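Local coordinates for 402AA LONG hypothetical molybdopterin biosynthesis MOEA protein (Pyrococcus horikoshii, PDB 1UZ5) that probably catalyses the magnesium-dependent insertion of molybdate into adenylyl-molybdopterin, releasing AMP, in molybdenum cofactor biosynthesis, at residues P23-I37 with L167-P181. Residues are numbered along the deposited sequence; the frame is centred on the assembly and turned at random.
Sequences PGIEEVPIEKGLGRI and LSAVGINKVKVFRKP
A two-stranded antiparallel sheet, strands 25-29 and 174-178, joins the start of the MoeA N-terminal region to the chain that leads into strand 182-188 of the probable molybdopterin-binding domain. The pairing is set by reciprocal backbone bonds: Glu-26 N to Val-177 O (2.9 Å) and Val-177 N to Glu-26 O, then Val-28 with Val-175 in the same way. Beyond the strands, Arg-179 N reaches Gly-24 O, and Ile-30 N approaches Asn-173 O from above its carbonyl plane, 62° out of it, in a more bent bond (N-H...O 142°) than the pairs within the strands.

Glu-26, Val-28, Val-175 and Val-177 share one face, where Val-28 CG2 lies 3.7 Å from Val-175 CG1. Over this face folds Arg-36, which closes the type II turn that begins at Gly-33. Bends at chi2 (-61°) and chi3 curl its chain back over Val-177, whose CG2 sits 3.5 Å above the guanidinium plane, toward the rim. Within that plane, NH2 donates both to Phe-178 O (3.0 Å) and, in a salt bridge, to Glu-26 OE2 (2.7 Å), while NE donates to a water that also bonds Ile-37 N and Phe-178 O. A leucine in its place would probably leave the Glu-26 carboxylate without its close cationic mate and Phe-178 O without one of its donors.

Arg-179 belongs to the same charge network, but weakly: its NH1 lies 3.8 Å from Glu-26 OE1, a long salt bridge, with the oxygen well out of the guanidinium plane, so that no N-H points at it. Ile-37 O accepts from Phe-178 N, and Ile-37 CG2 meets the edge of the Phe-178 ring at CD2. On the other face, Glu-27 runs alongside Lys-176, its OE2 resting 3.4 Å from Lys-176 CG.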
ATOM      1  N   PRO A  23     -15.200  -1.851   6.154  1.00 44.95           N
ATOM      2  CA  PRO A  23     -15.665  -1.872   4.767  1.00 44.82           C
ATOM      3  C   PRO A  23     -16.040  -3.268   4.281  1.00 45.77           C
ATOM      4  O   PRO A  23     -16.767  -3.420   3.300  1.00 52.07           O
ATOM      5  CB  PRO A  23     -14.479  -1.289   4.008  1.00 42.58           C
ATOM      6  CG  PRO A  23     -13.315  -1.841   4.772  1.00 44.21           C
ATOM      7  CD  PRO A  23     -13.742  -1.631   6.215  1.00 46.30           C
ATOM      8  N   GLY A  24     -15.545  -4.287   4.974  1.00 39.02           N
ATOM      9  CA  GLY A  24     -15.845  -5.646   4.571  1.00 44.00           C
ATOM     10  C   GLY A  24     -14.772  -6.182   3.644  1.00 45.53           C
ATOM     11  O   GLY A  24     -13.902  -5.434   3.183  1.00 32.00           O
ATOM     12  N   ILE A  25     -14.846  -7.481   3.365  1.00 40.11           N
ATOM     13  CA  ILE A  25     -13.878  -8.150   2.508  1.00 33.98           C
ATOM     14  C   ILE A  25     -14.535  -8.743   1.271  1.00 31.88           C
ATOM     15  O   ILE A  25     -15.696  -9.146   1.308  1.00 40.78           O
ATOM     16  CB  ILE A  25     -13.173  -9.282   3.282  1.00 37.49           C
ATOM     17  CG1 ILE A  25     -12.456  -8.698   4.501  1.00 39.50           C
ATOM     18  CG2 ILE A  25     -12.196 -10.013   2.375  1.00 44.92           C
ATOM     19  CD1 ILE A  25     -11.827  -9.737   5.403  1.00 41.85           C
ATOM     20  N   GLU A  26     -13.792  -8.782   0.170  1.00 27.79           N
ATOM     21  CA  GLU A  26     -14.305  -9.359  -1.064  1.00 32.13           C
ATOM     22  C   GLU A  26     -13.175 -10.084  -1.788  1.00 28.91           C
ATOM     23  O   GLU A  26     -11.994  -9.788  -1.580  1.00 31.41           O
ATOM     24  CB  GLU A  26     -14.881  -8.276  -1.983  1.00 38.30           C
ATOM     25  CG  GLU A  26     -13.836  -7.415  -2.664  1.00 30.15           C
ATOM     26  CD  GLU A  26     -14.424  -6.501  -3.727  1.00 45.03           C
ATOM     27  OE1 GLU A  26     -15.079  -7.008  -4.661  1.00 47.00           O
ATOM     28  OE2 GLU A  26     -14.225  -5.273  -3.633  1.00 42.88           O
ATOM     29  N   GLU A  27     -13.534 -11.034  -2.638  1.00 32.33           N
ATOM     30  CA  GLU A  27     -12.525 -11.763  -3.384  1.00 36.73           C
ATOM     31  C   GLU A  27     -12.547 -11.301  -4.821  1.00 32.66           C
ATOM     32  O   GLU A  27     -13.604 -11.193  -5.436  1.00 35.76           O
ATOM     33  CB  GLU A  27     -12.770 -13.272  -3.327  1.00 48.10           C
ATOM     34  CG  GLU A  27     -12.586 -13.882  -1.949  1.00 61.59           C
ATOM     35  CD  GLU A  27     -12.398 -15.384  -2.004  1.00 74.40           C
ATOM     36  OE1 GLU A  27     -13.245 -16.071  -2.617  1.00 78.61           O
ATOM     37  OE2 GLU A  27     -11.403 -15.879  -1.436  1.00 75.91           O
ATOM     38  N   VAL A  28     -11.371 -11.015  -5.354  1.00 25.31           N
ATOM     39  CA  VAL A  28     -11.263 -10.577  -6.736  1.00 28.29           C
ATOM     40  C   VAL A  28     -10.268 -11.489  -7.436  1.00 28.34           C
ATOM     41  O   VAL A  28      -9.368 -12.028  -6.794  1.00 22.81           O
ATOM     42  CB  VAL A  28     -10.734  -9.135  -6.819  1.00 30.13           C
ATOM     43  CG1 VAL A  28     -11.726  -8.172  -6.161  1.00 29.20           C
ATOM     44  CG2 VAL A  28      -9.373  -9.052  -6.137  1.00 23.62           C
ATOM     45  N   PRO A  29     -10.427 -11.684  -8.753  1.00 31.23           N
ATOM     46  CA  PRO A  29      -9.505 -12.541  -9.506  1.00 31.36           C
ATOM     47  C   PRO A  29      -8.120 -11.918  -9.356  1.00 36.99           C
ATOM     48  O   PRO A  29      -8.009 -10.722  -9.087  1.00 33.78           O
ATOM     49  CB  PRO A  29     -10.018 -12.434 -10.939  1.00 25.54           C
ATOM     50  CG  PRO A  29     -11.476 -12.117 -10.764  1.00 36.96           C
ATOM     51  CD  PRO A  29     -11.471 -11.131  -9.633  1.00 26.61           C
ATOM     52  N   ILE A  30      -7.070 -12.711  -9.533  1.00 29.26           N
ATOM     53  CA  ILE A  30      -5.719 -12.188  -9.388  1.00 24.43           C
ATOM     54  C   ILE A  30      -5.404 -11.074 -10.389  1.00 23.93           C
ATOM     55  O   ILE A  30      -4.627 -10.169 -10.088  1.00 26.95           O
ATOM     56  CB  ILE A  30      -4.661 -13.323  -9.515  1.00 28.11           C
ATOM     57  CG1 ILE A  30      -3.270 -12.771  -9.210  1.00 35.47           C
ATOM     58  CG2 ILE A  30      -4.695 -13.926 -10.910  1.00 25.72           C
ATOM     59  CD1 ILE A  30      -3.155 -12.126  -7.833  1.00 34.14           C
ATOM     60  N   GLU A  31      -6.006 -11.136 -11.574  1.00 24.05           N
ATOM     61  CA  GLU A  31      -5.772 -10.111 -12.592  1.00 29.06           C
ATOM     62  C   GLU A  31      -6.480  -8.783 -12.274  1.00 34.33           C
ATOM     63  O   GLU A  31      -6.358  -7.816 -13.025  1.00 27.69           O
ATOM     64  CB  GLU A  31      -6.216 -10.605 -13.976  1.00 33.97           C
ATOM     65  CG  GLU A  31      -7.685 -10.956 -14.078  1.00 32.91           C
ATOM     66  CD  GLU A  31      -7.978 -12.388 -13.667  1.00 51.11           C
ATOM     67  OE1 GLU A  31      -7.344 -12.892 -12.712  1.00 40.64           O
ATOM     68  OE2 GLU A  31      -8.860 -13.006 -14.299  1.00 58.22           O
ATOM     69  N   LYS A  32      -7.219  -8.746 -11.168  1.00 29.28           N
ATOM     70  CA  LYS A  32      -7.923  -7.535 -10.742  1.00 28.88           C
ATOM     71  C   LYS A  32      -7.425  -7.129  -9.362  1.00 29.80           C
ATOM     72  O   LYS A  32      -8.015  -6.278  -8.705  1.00 31.13           O
ATOM     73  CB  LYS A  32      -9.437  -7.772 -10.670  1.00 32.34           C
ATOM     74  CG  LYS A  32     -10.104  -8.094 -11.999  1.00 30.50           C
ATOM     75  CD  LYS A  32      -9.915  -6.969 -13.009  1.00 45.89           C
ATOM     76  CE  LYS A  32     -10.536  -7.328 -14.354  1.00 51.86           C
ATOM     77  NZ  LYS A  32     -10.285  -6.282 -15.387  1.00 64.16           N
ATOM     78  N   GLY A  33      -6.338  -7.749  -8.918  1.00 28.67           N
ATOM     79  CA  GLY A  33      -5.807  -7.424  -7.608  1.00 27.71           C
ATOM     80  C   GLY A  33      -4.894  -6.212  -7.579  1.00 25.50           C
ATOM     81  O   GLY A  33      -4.707  -5.601  -6.523  1.00 23.60           O
ATOM     82  N   LEU A  34      -4.331  -5.852  -8.730  1.00 22.68           N
ATOM     83  CA  LEU A  34      -3.409  -4.724  -8.795  1.00 28.22           C
ATOM     84  C   LEU A  34      -4.010  -3.468  -8.164  1.00 22.91           C
ATOM     85  O   LEU A  34      -5.091  -3.043  -8.539  1.00 23.44           O
ATOM     86  CB  LEU A  34      -3.020  -4.437 -10.252  1.00 26.09           C
ATOM     87  CG  LEU A  34      -2.000  -3.304 -10.421  1.00 26.67           C
ATOM     88  CD1 LEU A  34      -0.697  -3.689  -9.736  1.00 21.95           C
ATOM     89  CD2 LEU A  34      -1.765  -3.017 -11.899  1.00 29.21           C
ATOM     90  N   GLY A  35      -3.302  -2.886  -7.204  1.00 26.47           N
ATOM     91  CA  GLY A  35      -3.795  -1.688  -6.552  1.00 31.43           C
ATOM     92  C   GLY A  35      -4.633  -1.923  -5.304  1.00 32.91           C
ATOM     93  O   GLY A  35      -4.771  -1.021  -4.479  1.00 34.50           O
ATOM     94  N   ARG A  36      -5.194  -3.119  -5.155  1.00 26.49           N
ATOM     95  CA  ARG A  36      -6.019  -3.424  -3.990  1.00 24.65           C
ATOM     96  C   ARG A  36      -5.183  -3.712  -2.744  1.00 23.80           C
ATOM     97  O   ARG A  36      -3.970  -3.906  -2.824  1.00 22.81           O
ATOM     98  CB  ARG A  36      -6.946  -4.605  -4.292  1.00 21.09           C
ATOM     99  CG  ARG A  36      -7.860  -4.376  -5.491  1.00 21.52           C
ATOM    100  CD  ARG A  36      -8.794  -3.178  -5.269  1.00 23.91           C
ATOM    101  NE  ARG A  36      -9.764  -3.407  -4.197  1.00 18.73           N
ATOM    102  CZ  ARG A  36     -10.990  -3.890  -4.391  1.00 21.59           C
ATOM    103  NH1 ARG A  36     -11.404  -4.193  -5.615  1.00 25.44           N
ATOM    104  NH2 ARG A  36     -11.807  -4.067  -3.362  1.00 23.44           N
ATOM    105  N   ILE A  37      -5.840  -3.725  -1.589  1.00 28.22           N
ATOM    106  CA  ILE A  37      -5.170  -3.964  -0.316  1.00 25.96           C
ATOM    107  C   ILE A  37      -5.552  -5.338   0.235  1.00 25.47           C
ATOM    108  O   ILE A  37      -6.736  -5.629   0.409  1.00 23.57           O
ATOM    109  CB  ILE A  37      -5.581  -2.900   0.730  1.00 26.08           C
ATOM    110  CG1 ILE A  37      -5.324  -1.492   0.181  1.00 29.95           C
ATOM    111  CG2 ILE A  37      -4.815  -3.121   2.022  1.00 23.44           C
ATOM    112  CD1 ILE A  37      -3.878  -1.197  -0.116  1.00 30.17           C
ATOM    113  N   LEU A 167       1.760 -14.075  -6.242  1.00 23.94           N
ATOM    114  CA  LEU A 167       0.585 -14.889  -5.971  1.00 23.97           C
ATOM    115  C   LEU A 167       0.324 -15.806  -7.156  1.00 27.68           C
ATOM    116  O   LEU A 167      -0.009 -16.975  -6.978  1.00 24.61           O
ATOM    117  CB  LEU A 167      -0.634 -14.006  -5.678  1.00 23.13           C
ATOM    118  CG  LEU A 167      -0.518 -13.226  -4.359  1.00 27.97           C
ATOM    119  CD1 LEU A 167      -1.704 -12.279  -4.199  1.00 27.08           C
ATOM    120  CD2 LEU A 167      -0.454 -14.202  -3.189  1.00 23.75           C
ATOM    121  N   SER A 168       0.483 -15.280  -8.366  1.00 20.84           N
ATOM    122  CA  SER A 168       0.284 -16.089  -9.562  1.00 24.80           C
ATOM    123  C   SER A 168       1.291 -17.244  -9.568  1.00 24.02           C
ATOM    124  O   SER A 168       0.949 -18.379  -9.880  1.00 20.57           O
ATOM    125  CB  SER A 168       0.491 -15.242 -10.818  1.00 23.08           C
ATOM    126  OG  SER A 168       0.443 -16.048 -11.990  1.00 30.63           O
ATOM    127  N   ALA A 169       2.534 -16.928  -9.220  1.00 21.61           N
ATOM    128  CA  ALA A 169       3.621 -17.902  -9.191  1.00 25.21           C
ATOM    129  C   ALA A 169       3.330 -19.113  -8.301  1.00 28.88           C
ATOM    130  O   ALA A 169       3.883 -20.189  -8.517  1.00 25.83           O
ATOM    131  CB  ALA A 169       4.909 -17.220  -8.750  1.00 22.82           C
ATOM    132  N   VAL A 170       2.468 -18.949  -7.302  1.00 23.44           N
ATOM    133  CA  VAL A 170       2.143 -20.064  -6.429  1.00 19.96           C
ATOM    134  C   VAL A 170       0.757 -20.653  -6.702  1.00 26.43           C
ATOM    135  O   VAL A 170       0.225 -21.399  -5.885  1.00 23.16           O
ATOM    136  CB  VAL A 170       2.277 -19.677  -4.943  1.00 20.80           C
ATOM    137  CG1 VAL A 170       3.720 -19.299  -4.647  1.00 19.75           C
ATOM    138  CG2 VAL A 170       1.338 -18.523  -4.601  1.00 23.20           C
ATOM    139  N   GLY A 171       0.182 -20.317  -7.856  1.00 20.66           N
ATOM    140  CA  GLY A 171      -1.119 -20.862  -8.224  1.00 29.01           C
ATOM    141  C   GLY A 171      -2.365 -20.173  -7.694  1.00 32.92           C
ATOM    142  O   GLY A 171      -3.481 -20.646  -7.911  1.00 24.54           O
ATOM    143  N   ILE A 172      -2.187 -19.056  -7.001  1.00 27.78           N
ATOM    144  CA  ILE A 172      -3.320 -18.315  -6.450  1.00 22.96           C
ATOM    145  C   ILE A 172      -3.984 -17.484  -7.554  1.00 26.23           C
ATOM    146  O   ILE A 172      -3.328 -16.671  -8.207  1.00 26.46           O
ATOM    147  CB  ILE A 172      -2.841 -17.394  -5.295  1.00 24.84           C
ATOM    148  CG1 ILE A 172      -2.448 -18.254  -4.090  1.00 17.31           C
ATOM    149  CG2 ILE A 172      -3.940 -16.400  -4.899  1.00 20.99           C
ATOM    150  CD1 ILE A 172      -1.737 -17.503  -2.998  1.00 23.25           C
ATOM    151  N   ASN A 173      -5.278 -17.692  -7.775  1.00 28.46           N
ATOM    152  CA  ASN A 173      -5.970 -16.924  -8.805  1.00 29.96           C
ATOM    153  C   ASN A 173      -7.124 -16.075  -8.240  1.00 27.60           C
ATOM    154  O   ASN A 173      -7.844 -15.416  -8.988  1.00 33.45           O
ATOM    155  CB  ASN A 173      -6.472 -17.856  -9.911  1.00 31.47           C
ATOM    156  CG  ASN A 173      -7.660 -18.676  -9.484  1.00 36.52           C
ATOM    157  OD1 ASN A 173      -7.744 -19.119  -8.342  1.00 53.98           O
ATOM    158  ND2 ASN A 173      -8.584 -18.898 -10.411  1.00 46.50           N
ATOM    159  N   LYS A 174      -7.289 -16.109  -6.920  1.00 32.02           N
ATOM    160  CA  LYS A 174      -8.314 -15.324  -6.228  1.00 32.57           C
ATOM    161  C   LYS A 174      -7.704 -14.802  -4.940  1.00 34.26           C
ATOM    162  O   LYS A 174      -7.072 -15.553  -4.201  1.00 24.86           O
ATOM    163  CB  LYS A 174      -9.540 -16.170  -5.888  1.00 35.57           C
ATOM    164  CG  LYS A 174     -10.366 -16.588  -7.088  1.00 46.23           C
ATOM    165  CD  LYS A 174     -11.714 -17.144  -6.650  1.00 58.65           C
ATOM    166  CE  LYS A 174     -11.554 -18.303  -5.674  1.00 70.16           C
ATOM    167  NZ  LYS A 174     -12.868 -18.803  -5.182  1.00 81.28           N
ATOM    168  N   VAL A 175      -7.899 -13.516  -4.664  1.00 27.80           N
ATOM    169  CA  VAL A 175      -7.336 -12.924  -3.461  1.00 20.57           C
ATOM    170  C   VAL A 175      -8.357 -12.101  -2.668  1.00 30.55           C
ATOM    171  O   VAL A 175      -9.192 -11.399  -3.239  1.00 29.88           O
ATOM    172  CB  VAL A 175      -6.105 -12.056  -3.824  1.00 26.38           C
ATOM    173  CG1 VAL A 175      -6.500 -10.971  -4.811  1.00 34.43           C
ATOM    174  CG2 VAL A 175      -5.496 -11.457  -2.565  1.00 31.98           C
ATOM    175  N   LYS A 176      -8.292 -12.214  -1.347  1.00 25.31           N
ATOM    176  CA  LYS A 176      -9.195 -11.491  -0.462  1.00 29.74           C
ATOM    177  C   LYS A 176      -8.666 -10.097  -0.183  1.00 26.64           C
ATOM    178  O   LYS A 176      -7.600  -9.929   0.407  1.00 25.44           O
ATOM    179  CB  LYS A 176      -9.363 -12.243   0.857  1.00 29.70           C
ATOM    180  CG  LYS A 176     -10.188 -13.521   0.728  1.00 38.32           C
ATOM    181  CD  LYS A 176     -10.379 -14.187   2.081  1.00 43.78           C
ATOM    182  CE  LYS A 176     -11.286 -15.401   1.965  1.00 53.44           C
ATOM    183  NZ  LYS A 176     -11.522 -16.040   3.284  1.00 64.08           N
ATOM    184  N   VAL A 177      -9.414  -9.094  -0.615  1.00 27.25           N
ATOM    185  CA  VAL A 177      -8.992  -7.719  -0.404  1.00 25.81           C
ATOM    186  C   VAL A 177     -10.084  -6.927   0.307  1.00 25.37           C
ATOM    187  O   VAL A 177     -11.255  -7.315   0.304  1.00 23.07           O
ATOM    188  CB  VAL A 177      -8.651  -7.039  -1.746  1.00 25.87           C
ATOM    189  CG1 VAL A 177      -7.484  -7.760  -2.414  1.00 22.05           C
ATOM    190  CG2 VAL A 177      -9.865  -7.048  -2.657  1.00 21.80           C
ATOM    191  N   PHE A 178      -9.691  -5.830   0.938  1.00 25.80           N
ATOM    192  CA  PHE A 178     -10.655  -4.988   1.634  1.00 28.84           C
ATOM    193  C   PHE A 178     -11.507  -4.271   0.605  1.00 22.89           C
ATOM    194  O   PHE A 178     -11.004  -3.848  -0.442  1.00 32.33           O
ATOM    195  CB  PHE A 178      -9.944  -3.931   2.482  1.00 22.45           C
ATOM    196  CG  PHE A 178      -9.366  -4.451   3.761  1.00 27.67           C
ATOM    197  CD1 PHE A 178     -10.192  -4.950   4.760  1.00 32.70           C
ATOM    198  CD2 PHE A 178      -7.994  -4.390   3.992  1.00 24.74           C
ATOM    199  CE1 PHE A 178      -9.663  -5.376   5.972  1.00 32.78           C
ATOM    200  CE2 PHE A 178      -7.453  -4.813   5.201  1.00 29.93           C
ATOM    201  CZ  PHE A 178      -8.291  -5.306   6.194  1.00 35.49           C
ATOM    202  N   ARG A 179     -12.801  -4.156   0.877  1.00 32.76           N
ATOM    203  CA  ARG A 179     -13.670  -3.410  -0.020  1.00 27.47           C
ATOM    204  C   ARG A 179     -13.223  -1.973   0.233  1.00 25.68           C
ATOM    205  O   ARG A 179     -12.670  -1.672   1.290  1.00 22.77           O
ATOM    206  CB  ARG A 179     -15.140  -3.590   0.363  1.00 41.81           C
ATOM    207  CG  ARG A 179     -15.697  -4.960   0.016  1.00 38.81           C
ATOM    208  CD  ARG A 179     -17.140  -5.101   0.467  1.00 43.82           C
ATOM    209  NE  ARG A 179     -17.668  -6.429   0.178  1.00 51.48           N
ATOM    210  CZ  ARG A 179     -17.953  -6.870  -1.044  1.00 61.91           C
ATOM    211  NH1 ARG A 179     -17.765  -6.085  -2.097  1.00 55.69           N
ATOM    212  NH2 ARG A 179     -18.426  -8.098  -1.212  1.00 59.05           N
ATOM    213  N   LYS A 180     -13.433  -1.087  -0.728  1.00 28.22           N
ATOM    214  CA  LYS A 180     -12.991   0.289  -0.546  1.00 33.03           C
ATOM    215  C   LYS A 180     -13.930   1.080   0.355  1.00 24.14           C
ATOM    216  O   LYS A 180     -15.127   1.159   0.098  1.00 25.71           O
ATOM    217  CB  LYS A 180     -12.860   0.982  -1.905  1.00 31.81           C
ATOM    218  CG  LYS A 180     -11.800   0.356  -2.800  1.00 31.58           C
ATOM    219  CD  LYS A 180     -11.748   1.019  -4.161  1.00 31.61           C
ATOM    220  CE  LYS A 180     -10.639   0.426  -5.015  1.00 40.58           C
ATOM    221  NZ  LYS A 180     -10.589   1.059  -6.360  1.00 43.49           N
ATOM    222  N   PRO A 181     -13.394   1.652   1.442  1.00 20.00           N
ATOM    223  CA  PRO A 181     -14.203   2.445   2.375  1.00 31.12           C
ATOM    224  C   PRO A 181     -14.764   3.632   1.588  1.00 30.76           C
ATOM    225  O   PRO A 181     -14.008   4.366   0.950  1.00 30.53           O
ATOM    226  CB  PRO A 181     -13.185   2.899   3.419  1.00 33.97           C
ATOM    227  CG  PRO A 181     -12.104   1.864   3.335  1.00 36.74           C
ATOM    228  CD  PRO A 181     -11.986   1.638   1.861  1.00 20.24           C
TER
HETATM  229  O   HOH W   1     -14.740  -1.942  -2.868  1.00 34.99           O
HETATM  230  O   HOH W   2      -8.862 -16.303  -1.429  1.00 41.81           O
HETATM  231  O   HOH W   3      -8.070 -15.352 -12.135  1.00 48.34           O
HETATM  232  O   HOH W   4      -8.677  -3.013  -1.581  1.00 19.31           O